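Local coordinates for protein 4-hydroxybutyrate CoA-transferase (Porphyromonas gingivalis, PDB 3EH7) that probably transfers coenzyme A between acetate or a related acyl group and carboxylates such as 4-hydroxybutyrate, at residues L251-V256 with S277-H282; Y188-P193 with L218-I223; H240-S245 with V342-G347. All coordinates share one frame; numbering follows the deposited sequence. Where two conformers were deposited one is given.

Contact 1: residues L251-V256 with S277-H282; sequences LVRSGV and SEDVYH
Arg-253 closes helix 246-253 and Asp-279 stands in the first turn of helix 278-284, and the two backbones stay well apart: the nearest CA atoms, those of Arg-253 and Val-280, are 11.3 Å from each other. Past Arg-253 the chain leaves the helix through a Schellman motif with Gly-255 at positive phi. On the other side Ser-277 is the N-cap, its OG taking a weak bond from the backbone N of Asp-279. Two side chains arriving from opposite directions bridge the gap. Arg-253 is stretched out from CG to NE, and Asp-279 has CG anti to its own N (chi1 -175°), which carries the carboxylate out toward the arginine. The guanidinium grips the carboxylate end-on: Arg-253 NH2 to Asp-279 OD2 is 2.6 Å, and Arg-253 NH1 to Asp-279 OD1 is 3.1 Å. Both oxygens are met on their syn sides and lie within 13° of the guanidinium plane, the carboxylate being tilted 22° against it. Beside the bridge, Val-280 packs on Val-249 and Phe-283 on Val-252. This is a salt bridge at the surface, beside the packing of the two helices; two bonds to two oxygens limit the guanidinium's rotation, and solvent nearby probably softens the electrostatic gain.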
loop_
_atom_site.group_PDB
_atom_site.type_symbol
_atom_site.label_atom_id
_atom_site.label_comp_id
_atom_site.label_asym_id
_atom_site.label_seq_id
_atom_site.Cartn_x
_atom_site.Cartn_y
_atom_site.Cartn_z
ATOM N N LEU A 251 -18.893 -16.507 19.320
ATOM C CA LEU A 251 -18.284 -17.659 18.659
ATOM C C LEU A 251 -17.145 -18.265 19.464
ATOM O O LEU A 251 -16.813 -19.431 19.268
ATOM C CB LEU A 251 -17.827 -17.318 17.243
ATOM C CG LEU A 251 -18.897 -17.289 16.156
ATOM C CD1 LEU A 251 -18.316 -16.690 14.897
ATOM C CD2 LEU A 251 -19.426 -18.660 15.865
ATOM N N VAL A 252 -16.531 -17.508 20.369
ATOM C CA VAL A 252 -15.562 -18.117 21.264
ATOM C C VAL A 252 -16.314 -19.016 22.235
ATOM O O VAL A 252 -15.978 -20.184 22.393
ATOM C CB VAL A 252 -14.752 -17.098 22.067
ATOM C CG1 VAL A 252 -13.943 -17.832 23.171
ATOM C CG2 VAL A 252 -13.831 -16.271 21.133
ATOM N N ARG A 253 -17.360 -18.474 22.851
ATOM C CA ARG A 253 -18.107 -19.213 23.861
ATOM C C ARG A 253 -18.702 -20.471 23.265
ATOM O O ARG A 253 -18.812 -21.477 23.939
ATOM C CB ARG A 253 -19.188 -18.334 24.485
ATOM C CG ARG A 253 -18.613 -17.296 25.412
ATOM C CD ARG A 253 -19.673 -16.343 25.895
ATOM N NE ARG A 253 -19.213 -15.525 27.017
ATOM C CZ ARG A 253 -19.674 -14.304 27.309
ATOM N NH1 ARG A 253 -19.205 -13.651 28.360
ATOM N NH2 ARG A 253 -20.609 -13.721 26.560
ATOM N N SER A 254 -19.042 -20.439 21.982
ATOM C CA SER A 254 -19.592 -21.627 21.347
ATOM C C SER A 254 -18.562 -22.595 20.753
ATOM O O SER A 254 -18.946 -23.587 20.128
ATOM C CB SER A 254 -20.556 -21.211 20.247
ATOM O OG SER A 254 -19.874 -20.439 19.299
ATOM N N GLY A 255 -17.272 -22.316 20.907
ATOM C CA GLY A 255 -16.244 -23.256 20.459
ATOM C C GLY A 255 -15.786 -23.161 19.011
ATOM O O GLY A 255 -14.973 -23.954 18.582
ATOM N N VAL A 256 -16.290 -22.207 18.243
ATOM C CA VAL A 256 -15.850 -22.067 16.852
ATOM C C VAL A 256 -14.478 -21.355 16.772
ATOM O O VAL A 256 -13.587 -21.795 16.056
ATOM C CB VAL A 256 -16.929 -21.382 15.981
ATOM C CG1 VAL A 256 -16.401 -21.058 14.574
ATOM C CG2 VAL A 256 -18.176 -22.280 15.905
ATOM N N SER A 277 -20.805 -4.760 24.306
ATOM C CA SER A 277 -21.701 -4.651 25.431
ATOM C C SER A 277 -20.921 -4.795 26.726
ATOM O O SER A 277 -19.742 -5.163 26.738
ATOM C CB SER A 277 -22.786 -5.732 25.375
ATOM O OG SER A 277 -22.232 -7.002 25.677
ATOM N N GLU A 278 -21.609 -4.525 27.828
ATOM C CA GLU A 278 -21.045 -4.743 29.152
ATOM C C GLU A 278 -20.575 -6.190 29.293
ATOM O O GLU A 278 -19.582 -6.477 29.968
ATOM C CB GLU A 278 -22.066 -4.364 30.229
ATOM C CG GLU A 278 -21.453 -3.786 31.500
ATOM C CD GLU A 278 -20.315 -2.778 31.252
ATOM O OE1 GLU A 278 -20.407 -1.903 30.328
ATOM O OE2 GLU A 278 -19.311 -2.878 31.997
ATOM N N ASP A 279 -21.250 -7.099 28.607
ATOM C CA ASP A 279 -20.857 -8.495 28.607
ATOM C C ASP A 279 -19.464 -8.714 28.038
ATOM O O ASP A 279 -18.698 -9.498 28.593
ATOM C CB ASP A 279 -21.857 -9.325 27.812
ATOM C CG ASP A 279 -21.568 -10.798 27.875
ATOM O OD1 ASP A 279 -21.078 -11.300 28.911
ATOM O OD2 ASP A 279 -21.831 -11.474 26.870
ATOM N N VAL A 280 -19.132 -8.050 26.928
ATOM C CA VAL A 280 -17.787 -8.190 26.340
ATOM C C VAL A 280 -16.710 -7.727 27.321
ATOM O O VAL A 280 -15.668 -8.388 27.473
ATOM C CB VAL A 280 -17.645 -7.412 25.011
ATOM C CG1 VAL A 280 -16.181 -7.205 24.648
ATOM C CG2 VAL A 280 -18.360 -8.158 23.910
ATOM N N TYR A 281 -16.982 -6.604 27.984
ATOM C CA TYR A 281 -16.061 -6.022 28.916
ATOM C C TYR A 281 -15.830 -6.911 30.150
ATOM O O TYR A 281 -14.727 -6.916 30.679
ATOM C CB TYR A 281 -16.532 -4.626 29.319
ATOM C CG TYR A 281 -16.745 -3.686 28.143
ATOM C CD1 TYR A 281 -15.925 -3.737 27.020
ATOM C CD2 TYR A 281 -17.761 -2.744 28.164
ATOM C CE1 TYR A 281 -16.127 -2.869 25.937
ATOM C CE2 TYR A 281 -17.966 -1.884 27.105
ATOM C CZ TYR A 281 -17.145 -1.950 25.991
ATOM O OH TYR A 281 -17.335 -1.096 24.940
ATOM N N HIS A 282 -16.851 -7.660 30.585
ATOM C CA HIS A 282 -16.681 -8.675 31.642
ATOM C C HIS A 282 -15.887 -9.892 31.131
ATOM O O HIS A 282 -14.982 -10.356 31.794
ATOM C CB HIS A 282 -18.038 -9.119 32.220
ATOM C CG HIS A 282 -17.935 -10.231 33.222
ATOM N ND1 HIS A 282 -18.345 -11.522 32.948
ATOM C CD2 HIS A 282 -17.441 -10.256 34.486
ATOM C CE1 HIS A 282 -18.139 -12.285 34.009
ATOM N NE2 HIS A 282 -17.583 -11.544 34.954
#

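Contact 2: residues Y188-P193 with L218-I223; sequences YSLAKP and LGIGAI
A glycine-rich turn between strand 215-217 and helix 222-229, the beta-to-alpha connection of a Rossmann-like layer, meets the linker that leaves strand 179-183 of the other sheet. The linker touches it at two places, Leu-190 on Ile-220 and Pro-193 on Gly-221 and Ala-222, all by van der Waals contact. At the first, the side chains cross at about a right angle and meet methyl to methyl: Leu-190 CD1 is 3.3 Å from Ile-220 CD1, a tightness that is doubtful, while Ile-220 CG2 stays at 4.2 Å from that same Leu-190 CD1. Ile-220 reaches it with CG1 in the crowded position between its backbone N and carbonyl carbon (chi1 50°), which sends CD1 toward the leucine and leaves CG2 to pack on Ser-245. The second place is a ring against a peptide. Pro-193 CG sits 3.5 Å from Ala-222 N and 3.8 Å from Gly-221 C, so the proline abuts the amide that opens the helix, and the same Pro-193 CG lies 4.1 Å from Ala-222 CB. Gly-221 is the N-cap residue, with phi 114°, a backbone shape that suits glycine. Here the backbones come closest, the CA atoms of Pro-193 and Ala-222 being 5.8 Å apart. Further out, the linker is tied by a backbone hydrogen bond between Leu-190 and Gly-276, and Leu-190 also packs on Met-275. Pro-193 and, through a long weak ion pair, Lys-192 reach Asp-225 of helix 222-229. Ala-222 and Ile-223 rest on helix 197-208 through Glu-199, while Leu-218 packs on Val-248 of helix 246-253, so the turn touches the linker and both helices.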
loop_
_atom_site.group_PDB
_atom_site.type_symbol
_atom_site.label_atom_id
_atom_site.label_comp_id
_atom_site.label_asym_id
_atom_site.label_seq_id
_atom_site.Cartn_x
_atom_site.Cartn_y
_atom_site.Cartn_z
ATOM N N TYR A 188 -18.219 3.262 27.455
ATOM C CA TYR A 188 -19.196 3.291 26.346
ATOM C C TYR A 188 -19.423 1.879 25.840
ATOM O O TYR A 188 -18.465 1.128 25.667
ATOM C CB TYR A 188 -18.753 4.203 25.190
ATOM C CG TYR A 188 -18.809 5.675 25.531
ATOM C CD1 TYR A 188 -19.981 6.257 25.997
ATOM C CD2 TYR A 188 -17.693 6.488 25.392
ATOM C CE1 TYR A 188 -20.044 7.615 26.323
ATOM C CE2 TYR A 188 -17.745 7.854 25.717
ATOM C CZ TYR A 188 -18.919 8.407 26.176
ATOM O OH TYR A 188 -18.974 9.748 26.499
ATOM N N SER A 189 -20.695 1.513 25.664
ATOM C CA SER A 189 -21.056 0.235 25.098
ATOM C C SER A 189 -21.857 0.377 23.810
ATOM O O SER A 189 -22.394 1.428 23.497
ATOM C CB SER A 189 -21.829 -0.605 26.099
ATOM O OG SER A 189 -23.015 0.039 26.468
ATOM N N LEU A 190 -21.920 -0.715 23.079
ATOM C CA LEU A 190 -22.653 -0.798 21.837
ATOM C C LEU A 190 -23.688 -1.874 21.979
ATOM O O LEU A 190 -23.381 -2.978 22.469
ATOM C CB LEU A 190 -21.743 -1.275 20.726
ATOM C CG LEU A 190 -20.710 -0.384 20.095
ATOM C CD1 LEU A 190 -19.928 -1.272 19.155
ATOM C CD2 LEU A 190 -21.363 0.765 19.357
ATOM N N ALA A 191 -24.895 -1.568 21.522
ATOM C CA ALA A 191 -25.908 -2.577 21.252
ATOM C C ALA A 191 -25.690 -3.087 19.834
ATOM O O ALA A 191 -25.252 -2.331 18.952
ATOM C CB ALA A 191 -27.326 -1.985 21.384
ATOM N N LYS A 192 -25.980 -4.370 19.625
ATOM C CA LYS A 192 -25.867 -4.971 18.294
ATOM C C LYS A 192 -27.060 -4.497 17.476
ATOM O O LYS A 192 -28.161 -4.439 17.993
ATOM C CB LYS A 192 -25.834 -6.507 18.373
ATOM C CG LYS A 192 -24.451 -7.095 18.719
ATOM C CD LYS A 192 -24.565 -8.515 19.328
ATOM C CE LYS A 192 -24.742 -9.581 18.256
ATOM N NZ LYS A 192 -23.487 -9.831 17.523
ATOM N N PRO A 193 -26.832 -4.132 16.199
ATOM C CA PRO A 193 -27.898 -3.602 15.353
ATOM C C PRO A 193 -28.750 -4.690 14.741
ATOM O O PRO A 193 -28.349 -5.840 14.720
ATOM C CB PRO A 193 -27.139 -2.888 14.248
ATOM C CG PRO A 193 -25.856 -3.689 14.113
ATOM C CD PRO A 193 -25.571 -4.312 15.451
ATOM N N LEU A 218 -12.261 -8.390 11.366
ATOM C CA LEU A 218 -13.508 -7.759 10.949
ATOM C C LEU A 218 -13.948 -6.786 12.009
ATOM O O LEU A 218 -13.412 -6.797 13.124
ATOM C CB LEU A 218 -14.624 -8.784 10.636
ATOM C CG LEU A 218 -15.331 -9.574 11.736
ATOM C CD1 LEU A 218 -16.349 -10.545 11.046
ATOM C CD2 LEU A 218 -14.356 -10.324 12.623
ATOM N N GLY A 219 -14.916 -5.943 11.657
ATOM C CA GLY A 219 -15.397 -4.871 12.565
ATOM C C GLY A 219 -16.725 -5.138 13.264
ATOM O O GLY A 219 -17.027 -6.270 13.638
ATOM N N ILE A 220 -17.472 -4.059 13.464
ATOM C CA ILE A 220 -18.788 -4.056 14.080
ATOM C C ILE A 220 -19.816 -3.536 13.098
ATOM O O ILE A 220 -19.472 -2.922 12.063
ATOM C CB ILE A 220 -18.827 -3.200 15.382
ATOM C CG1 ILE A 220 -18.217 -1.817 15.144
ATOM C CG2 ILE A 220 -18.129 -3.938 16.498
ATOM C CD1 ILE A 220 -18.641 -0.791 16.182
ATOM N N GLY A 221 -21.076 -3.791 13.408
ATOM C CA GLY A 221 -22.155 -3.423 12.511
ATOM C C GLY A 221 -22.835 -4.674 11.983
ATOM O O GLY A 221 -22.368 -5.815 12.220
ATOM N N ALA A 222 -23.941 -4.453 11.276
ATOM C CA ALA A 222 -24.814 -5.545 10.851
ATOM C C ALA A 222 -24.096 -6.546 9.938
ATOM O O ALA A 222 -24.341 -7.756 10.024
ATOM C CB ALA A 222 -26.079 -4.986 10.183
ATOM N N ILE A 223 -23.188 -6.052 9.102
ATOM C CA ILE A 223 -22.484 -6.901 8.099
ATOM C C ILE A 223 -21.539 -7.894 8.757
ATOM O O ILE A 223 -21.647 -9.114 8.551
ATOM C CB ILE A 223 -21.819 -6.033 6.984
ATOM C CG1 ILE A 223 -22.897 -5.569 6.000
ATOM C CG2 ILE A 223 -20.741 -6.795 6.212
ATOM C CD1 ILE A 223 -22.455 -4.436 5.081
#

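Contact 3: residues H240-S245 with V342-G347; sequences HTEMFS and VDYVRG
Tyr-344 projects from helix 341-350 so that its phenol end lies against the backbone of residues 240-242. With CG anti to the carbonyl carbon (chi1 -76°), which carries the ring toward this run of chain, it meets residues on both flanks. One ring carbon, Tyr-344 CE1, comes up at the edge of the His-240 imidazole near its plane, 4.1 Å from His-240 CD2, the two side chains crossing at about a right angle, and lies 3.7 Å from His-240 O. The other flank, Tyr-344 CE2, packs on Glu-242 CB at 3.8 Å. Between them Tyr-344 OH lies 3.1 Å from Glu-242 N, but the angle is poor and the pair is not a hydrogen bond. The hydroxyl is satisfied instead by Asn-299 OD1, to which it donates. Asn-299 is the second-shell hub: its ND2 bonds both Glu-242 OE1 and Asp-343 OD2, holding the glutamate and the helix in place together. Glu-242 OE2 is held by Thr-338, and His-240 NE2 by the carbonyl of Val-298. Thr-241 turns away from the tyrosine; its OG1 donates over 2.9 Å to O of Met-243, a selenomethionine, from above the carbonyl plane. The whole is buried alpha/beta packing, a helix on the connection between strands 310-314 and 355-359 laid against the end of strand 238-240 in the same, mainly parallel sheet.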
loop_
_atom_site.group_PDB
_atom_site.type_symbol
_atom_site.label_atom_id
_atom_site.label_comp_id
_atom_site.label_asym_id
_atom_site.label_seq_id
_atom_site.Cartn_x
_atom_site.Cartn_y
_atom_site.Cartn_z
ATOM N N HIS A 240 -7.078 -12.209 14.637
ATOM C CA HIS A 240 -6.044 -11.185 14.607
ATOM C C HIS A 240 -6.648 -10.015 13.859
ATOM O O HIS A 240 -6.758 -10.000 12.615
ATOM C CB HIS A 240 -4.721 -11.653 13.996
ATOM C CG HIS A 240 -3.652 -10.596 14.039
ATOM N ND1 HIS A 240 -2.499 -10.721 14.785
ATOM C CD2 HIS A 240 -3.586 -9.376 13.458
ATOM C CE1 HIS A 240 -1.765 -9.634 14.644
ATOM N NE2 HIS A 240 -2.403 -8.800 13.845
ATOM N N THR A 241 -7.095 -9.063 14.660
ATOM C CA THR A 241 -8.060 -8.091 14.227
ATOM C C THR A 241 -7.732 -6.704 14.774
ATOM O O THR A 241 -6.990 -6.546 15.736
ATOM C CB THR A 241 -9.453 -8.533 14.675
ATOM O OG1 THR A 241 -10.452 -7.756 13.986
ATOM C CG2 THR A 241 -9.607 -8.424 16.249
ATOM N N GLU A 242 -8.261 -5.683 14.133
ATOM C CA GLU A 242 -8.092 -4.356 14.683
ATOM C C GLU A 242 -8.914 -4.260 15.976
ATOM O O GLU A 242 -8.445 -3.777 17.023
ATOM C CB GLU A 242 -8.513 -3.283 13.692
ATOM C CG GLU A 242 -8.052 -1.884 14.131
ATOM C CD GLU A 242 -8.392 -0.824 13.105
ATOM O OE1 GLU A 242 -7.806 -0.897 12.008
ATOM O OE2 GLU A 242 -9.245 0.053 13.393
HETATM N N MSE A 243 -10.153 -4.719 15.894
HETATM C CA MSE A 243 -11.011 -4.767 17.067
HETATM C C MSE A 243 -11.969 -5.934 16.954
HETATM O O MSE A 243 -12.179 -6.456 15.891
HETATM C CB MSE A 243 -11.766 -3.437 17.239
HETATM C CG MSE A 243 -12.716 -3.110 16.116
HETATM SE SE MSE A 243 -14.531 -3.794 16.318
HETATM C CE MSE A 243 -15.134 -2.752 17.859
ATOM N N PHE A 244 -12.533 -6.337 18.084
ATOM C CA PHE A 244 -13.677 -7.250 18.072
ATOM C C PHE A 244 -14.709 -6.832 19.105
ATOM O O PHE A 244 -14.498 -5.865 19.847
ATOM C CB PHE A 244 -13.279 -8.729 18.162
ATOM C CG PHE A 244 -12.680 -9.138 19.472
ATOM C CD1 PHE A 244 -13.478 -9.469 20.548
ATOM C CD2 PHE A 244 -11.299 -9.234 19.609
ATOM C CE1 PHE A 244 -12.911 -9.860 21.769
ATOM C CE2 PHE A 244 -10.736 -9.617 20.817
ATOM C CZ PHE A 244 -11.556 -9.955 21.900
ATOM N N SER A 245 -15.824 -7.550 19.113
ATOM C CA SER A 245 -16.995 -7.155 19.863
ATOM C C SER A 245 -17.794 -8.396 20.228
ATOM O O SER A 245 -17.246 -9.494 20.256
ATOM C CB SER A 245 -17.849 -6.193 19.020
ATOM O OG SER A 245 -18.783 -5.492 19.806
ATOM N N VAL A 342 -7.102 -0.656 5.141
ATOM C CA VAL A 342 -6.060 -0.893 4.144
ATOM C C VAL A 342 -4.880 -1.643 4.742
ATOM O O VAL A 342 -4.230 -2.416 4.048
ATOM C CB VAL A 342 -5.586 0.415 3.485
ATOM C CG1 VAL A 342 -5.028 1.382 4.537
ATOM C CG2 VAL A 342 -4.541 0.138 2.350
ATOM N N ASP A 343 -4.602 -1.455 6.035
ATOM C CA ASP A 343 -3.517 -2.193 6.682
ATOM C C ASP A 343 -3.776 -3.684 6.538
ATOM O O ASP A 343 -2.861 -4.477 6.278
ATOM C CB ASP A 343 -3.380 -1.857 8.187
ATOM C CG ASP A 343 -3.111 -0.372 8.478
ATOM O OD1 ASP A 343 -2.825 0.398 7.513
ATOM O OD2 ASP A 343 -3.171 0.048 9.702
ATOM N N TYR A 344 -5.039 -4.071 6.711
ATOM C CA TYR A 344 -5.443 -5.465 6.643
ATOM C C TYR A 344 -5.551 -5.972 5.198
ATOM O O TYR A 344 -5.290 -7.124 4.948
ATOM C CB TYR A 344 -6.744 -5.706 7.447
ATOM C CG TYR A 344 -6.445 -5.717 8.921
ATOM C CD1 TYR A 344 -6.018 -6.888 9.572
ATOM C CD2 TYR A 344 -6.489 -4.550 9.649
ATOM C CE1 TYR A 344 -5.682 -6.879 10.909
ATOM C CE2 TYR A 344 -6.130 -4.534 10.992
ATOM C CZ TYR A 344 -5.725 -5.693 11.605
ATOM O OH TYR A 344 -5.365 -5.639 12.919
ATOM N N VAL A 345 -5.895 -5.114 4.249
ATOM C CA VAL A 345 -5.870 -5.542 2.844
ATOM C C VAL A 345 -4.431 -5.892 2.514
ATOM O O VAL A 345 -4.153 -6.952 1.945
ATOM C CB VAL A 345 -6.380 -4.444 1.918
ATOM C CG1 VAL A 345 -6.129 -4.799 0.406
ATOM C CG2 VAL A 345 -7.846 -4.133 2.232
ATOM N N ARG A 346 -3.485 -5.033 2.940
ATOM C CA ARG A 346 -2.086 -5.269 2.608
ATOM C C ARG A 346 -1.503 -6.456 3.357
ATOM O O ARG A 346 -0.748 -7.222 2.777
ATOM C CB ARG A 346 -1.248 -4.014 2.786
ATOM C CG ARG A 346 -1.499 -3.047 1.649
ATOM C CD ARG A 346 -0.894 -1.705 1.895
ATOM N NE ARG A 346 -1.281 -0.770 0.854
ATOM C CZ ARG A 346 -0.622 0.347 0.556
ATOM N NH1 ARG A 346 0.472 0.719 1.214
ATOM N NH2 ARG A 346 -1.076 1.103 -0.421
ATOM N N GLY A 347 -1.866 -6.618 4.631
ATOM C CA GLY A 347 -1.420 -7.784 5.399
ATOM C C GLY A 347 -1.987 -9.087 4.841
ATOM O O GLY A 347 -1.290 -10.061 4.755
#

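How the contacts relate
Contact 2 touches both of the others. Its linker reaches contact 1, about 13 Å away between centres, where Tyr-281 OH lies 2.6 Å from Tyr-188 O, a probable hydrogen bond. Its glycine-rich turn reaches contact 3, about 16 Å away between centres: Leu-218 N is 3.2 Å from Thr-241 OG1, and Ile-220 CG2 packs on Met-243 CE at 3.5 Å. Contacts 1 and 3 are farther apart, about 19 Å between centres, yet strand 243-244 runs directly into helix 246-253, and Val-280 touches Ser-245. In sequence, contact 1 is nested inside the loop that contact 3 closes, whereas contact 2 closes before either opens. Contact 3 is buried; the other two lie at the surface.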